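Local coordinates for DNA translocase coupling protein (Clostridium perfringens, PDB 6O1W), which probably binds ATP and DNA as an FtsK/SpoIIIE-family translocase, coupling plasmid DNA to the transfer machinery in conjugation, at residues K193-E198 and S261-L266. Numbering follows the deposited sequence.
Sequences KYLVDE and STLARL. With BGC (beta-D-glucopyranose), chain E.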
ATOM      1  N   LYS A 193     -22.626  12.948   1.290  1.00 28.19           N
ATOM      2  CA  LYS A 193     -23.271  14.118   1.892  1.00 28.79           C
ATOM      3  C   LYS A 193     -23.579  13.782   3.383  1.00 32.88           C
ATOM      4  O   LYS A 193     -23.332  14.596   4.251  1.00 33.92           O
ATOM      5  CB  LYS A 193     -24.540  14.505   1.105  1.00 31.30           C
ATOM      6  CG  LYS A 193     -25.367  15.629   1.734  1.00 42.01           C
ATOM      7  CD  LYS A 193     -24.579  16.912   1.842  1.00 48.17           C
ATOM      8  CE  LYS A 193     -25.499  18.078   2.095  1.00 56.31           C
ATOM      9  NZ  LYS A 193     -24.958  19.000   3.131  1.00 56.10           N
ATOM     10  N   TYR A 194     -24.012  12.558   3.672  1.00 28.49           N
ATOM     11  CA  TYR A 194     -24.226  12.113   5.043  1.00 27.59           C
ATOM     12  C   TYR A 194     -22.906  12.140   5.866  1.00 33.05           C
ATOM     13  O   TYR A 194     -22.908  12.614   7.007  1.00 33.44           O
ATOM     14  CB  TYR A 194     -24.823  10.692   5.062  1.00 28.64           C
ATOM     15  CG  TYR A 194     -24.695  10.041   6.424  1.00 31.82           C
ATOM     16  CD1 TYR A 194     -25.481  10.462   7.500  1.00 34.36           C
ATOM     17  CD2 TYR A 194     -23.744   9.055   6.659  1.00 32.79           C
ATOM     18  CE1 TYR A 194     -25.337   9.893   8.768  1.00 35.98           C
ATOM     19  CE2 TYR A 194     -23.600   8.469   7.917  1.00 33.78           C
ATOM     20  CZ  TYR A 194     -24.373   8.915   8.975  1.00 43.54           C
ATOM     21  OH  TYR A 194     -24.190   8.378  10.224  1.00 46.61           O
ATOM     22  N   LEU A 195     -21.807  11.564   5.316  1.00 28.78           N
ATOM     23  CA  LEU A 195     -20.504  11.470   5.984  1.00 28.09           C
ATOM     24  C   LEU A 195     -19.900  12.836   6.256  1.00 32.17           C
ATOM     25  O   LEU A 195     -19.323  13.038   7.318  1.00 32.32           O
ATOM     26  CB  LEU A 195     -19.532  10.617   5.162  1.00 28.15           C
ATOM     27  CG  LEU A 195     -19.814   9.126   5.003  1.00 32.17           C
ATOM     28  CD1 LEU A 195     -18.901   8.533   3.924  1.00 32.32           C
ATOM     29  CD2 LEU A 195     -19.649   8.376   6.339  1.00 31.96           C
ATOM     30  N   VAL A 196     -20.056  13.780   5.317  1.00 27.91           N
ATOM     31  CA  VAL A 196     -19.589  15.167   5.474  1.00 28.86           C
ATOM     32  C   VAL A 196     -20.379  15.888   6.602  1.00 31.27           C
ATOM     33  O   VAL A 196     -19.787  16.626   7.390  1.00 30.17           O
ATOM     34  CB  VAL A 196     -19.605  15.894   4.101  1.00 34.13           C
ATOM     35  CG1 VAL A 196     -19.986  17.363   4.207  1.00 35.82           C
ATOM     36  CG2 VAL A 196     -18.266  15.743   3.428  1.00 34.04           C
ATOM     37  N   ASP A 197     -21.695  15.656   6.675  1.00 27.49           N
ATOM     38  CA  ASP A 197     -22.554  16.197   7.749  1.00 27.71           C
ATOM     39  C   ASP A 197     -22.206  15.509   9.083  1.00 31.74           C
ATOM     40  O   ASP A 197     -22.168  16.188  10.102  1.00 33.53           O
ATOM     41  CB  ASP A 197     -24.041  15.957   7.426  1.00 28.29           C
ATOM     42  CG  ASP A 197     -24.571  16.758   6.247  1.00 40.94           C
ATOM     43  OD1 ASP A 197     -23.814  17.611   5.709  1.00 41.65           O
ATOM     44  OD2 ASP A 197     -25.725  16.515   5.837  1.00 48.10           O
ATOM     45  N   GLU A 198     -21.973  14.168   9.082  1.00 25.08           N
ATOM     46  CA  GLU A 198     -21.623  13.443  10.308  1.00 25.01           C
ATOM     47  C   GLU A 198     -20.258  13.950  10.825  1.00 28.82           C
ATOM     48  O   GLU A 198     -20.081  14.104  12.027  1.00 28.18           O
ATOM     49  CB  GLU A 198     -21.617  11.908  10.102  1.00 25.44           C
ATOM     50  CG  GLU A 198     -21.163  11.111  11.325  1.00 33.63           C
ATOM     51  CD  GLU A 198     -22.073  11.121  12.548  1.00 54.98           C
ATOM     52  OE1 GLU A 198     -23.289  11.354  12.375  1.00 47.75           O
ATOM     53  OE2 GLU A 198     -21.578  10.875  13.676  1.00 45.70           O
ATOM     54  N   SER A 261     -13.003  15.351  -0.577  1.00 31.74           N
ATOM     55  CA  SER A 261     -11.920  16.285  -0.276  1.00 32.28           C
ATOM     56  C   SER A 261     -12.072  16.868   1.102  1.00 37.22           C
ATOM     57  O   SER A 261     -11.109  16.853   1.859  1.00 37.22           O
ATOM     58  CB  SER A 261     -11.880  17.421  -1.304  1.00 35.46           C
ATOM     59  OG  SER A 261     -11.472  16.903  -2.557  1.00 52.55           O
ATOM     60  N   THR A 262     -13.285  17.368   1.433  1.00 34.70           N
ATOM     61  CA  THR A 262     -13.644  17.943   2.744  1.00 34.98           C
ATOM     62  C   THR A 262     -13.477  16.863   3.821  1.00 39.15           C
ATOM     63  O   THR A 262     -12.914  17.134   4.892  1.00 37.03           O
ATOM     64  CB  THR A 262     -15.081  18.495   2.698  1.00 41.87           C
ATOM     65  OG1 THR A 262     -15.132  19.501   1.696  1.00 43.27           O
ATOM     66  CG2 THR A 262     -15.559  19.071   4.042  1.00 41.60           C
ATOM     67  N   LEU A 263     -13.950  15.638   3.528  1.00 36.49           N
ATOM     68  CA  LEU A 263     -13.821  14.530   4.472  1.00 36.46           C
ATOM     69  C   LEU A 263     -12.362  14.235   4.751  1.00 39.09           C
ATOM     70  O   LEU A 263     -11.972  14.218   5.909  1.00 39.48           O
ATOM     71  CB  LEU A 263     -14.469  13.265   3.920  1.00 37.08           C
ATOM     72  CG  LEU A 263     -15.775  12.787   4.495  1.00 41.59           C
ATOM     73  CD1 LEU A 263     -16.079  11.393   3.944  1.00 41.87           C
ATOM     74  CD2 LEU A 263     -15.765  12.782   6.031  1.00 39.34           C
ATOM     75  N   ALA A 264     -11.544  14.055   3.698  1.00 33.83           N
ATOM     76  CA  ALA A 264     -10.128  13.732   3.835  1.00 33.41           C
ATOM     77  C   ALA A 264      -9.338  14.793   4.646  1.00 36.71           C
ATOM     78  O   ALA A 264      -8.542  14.459   5.529  1.00 35.95           O
ATOM     79  CB  ALA A 264      -9.509  13.531   2.460  1.00 33.86           C
ATOM     80  N   ARG A 265      -9.595  16.048   4.367  1.00 32.34           N
ATOM     81  CA  ARG A 265      -8.910  17.172   4.987  1.00 32.44           C
ATOM     82  C   ARG A 265      -9.323  17.382   6.447  1.00 36.17           C
ATOM     83  O   ARG A 265      -8.456  17.641   7.275  1.00 36.77           O
ATOM     84  CB  ARG A 265      -9.154  18.448   4.119  1.00 31.96           C
ATOM     85  CG  ARG A 265      -8.653  19.779   4.691  1.00 36.23           C
ATOM     86  CD  ARG A 265      -8.906  20.932   3.723  1.00 45.09           C
ATOM     87  NE  ARG A 265     -10.335  21.086   3.393  1.00 51.35           N
ATOM     88  CZ  ARG A 265     -11.190  21.849   4.068  1.00 59.24           C
ATOM     89  NH1 ARG A 265     -10.773  22.577   5.097  1.00 54.53           N
ATOM     90  NH2 ARG A 265     -12.464  21.906   3.706  1.00 46.64           N
ATOM     91  N   LEU A 266     -10.621  17.239   6.765  1.00 31.62           N
ATOM     92  CA  LEU A 266     -11.147  17.554   8.099  1.00 32.11           C
ATOM     93  C   LEU A 266     -11.453  16.400   9.057  1.00 38.50           C
ATOM     94  O   LEU A 266     -11.823  16.702  10.204  1.00 38.43           O
ATOM     95  CB  LEU A 266     -12.427  18.399   7.964  1.00 31.55           C
ATOM     96  CG  LEU A 266     -12.331  19.773   7.261  1.00 36.17           C
ATOM     97  CD1 LEU A 266     -13.717  20.454   7.231  1.00 36.45           C
ATOM     98  CD2 LEU A 266     -11.348  20.695   7.988  1.00 35.09           C
TER
HETATM   99  C2  BGC E 503     -27.332   6.241   7.863  1.00 83.54           C
HETATM  100  C3  BGC E 503     -28.333   7.238   7.294  1.00 83.98           C
HETATM  101  C4  BGC E 503     -27.791   7.841   6.003  1.00 80.86           C
HETATM  102  C5  BGC E 503     -27.423   6.734   5.019  1.00 80.35           C
HETATM  103  C6  BGC E 503     -26.749   7.253   3.772  1.00 76.18           C
HETATM  104  C1  BGC E 503     -27.021   5.181   6.809  1.00 84.57           C
HETATM  105  O1  BGC E 503     -26.108   4.263   7.310  1.00 85.80           O
HETATM  106  O2  BGC E 503     -27.854   5.635   9.040  1.00 84.07           O
HETATM  107  O3  BGC E 503     -28.609   8.254   8.250  1.00 83.92           O
HETATM  108  O4  BGC E 503     -28.753   8.700   5.402  1.00 80.64           O
HETATM  109  O5  BGC E 503     -26.505   5.814   5.637  1.00 81.87           O
HETATM  110  O6  BGC E 503     -26.376   6.185   2.914  1.00 74.72           O
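L263 reaches across to helix 185-209 and meets L195 and V196 with its branched end. Its CD1 lies 3.7 Å from L195 CB and also touches L195 CD1. Its other methyl, CD2, rests 3.8 Å from the backbone O of L195. V196 approaches from the next position along the helix: its CG2 packs 4.0 Å from L263 CG. The same methyl comes 4.3 Å from CB of T262, a looser contact. No hydrogen bond joins the two segments; where side chain meets side chain, carbon touches carbon. The hydroxyl of T262 is bonded back to the carbonyl of G258 in its own helix.

With CG anti to the carbonyl carbon (chi1 -67°), L195 brings its CD1 to L263 and also packs on I229 and V231. On the 193-198 segment, K193 NZ forms a salt bridge with D197 OD1 one turn on, at 3.1 Å. The Y194 ring packs against the bound glucose: BGC C4 sits over one face, offset toward the rim, and E198 CB lies over the opposite face. Y161 and Q180 hydrogen-bond this sugar.

The axes of the two short segments come within 9.6 Å and lie 31° apart, roughly parallel. F192 and N199 add to the contact with L263. Helix 288-293 touches S261, A264 and R265. The contact joins two connecting helices of the P-loop fold: helix 185-209 lies between strands 179-182 and 229-233, and helix 247-266 belongs to the beta-alpha-beta crossover from strand 229-233 to its parallel neighbour 272-278.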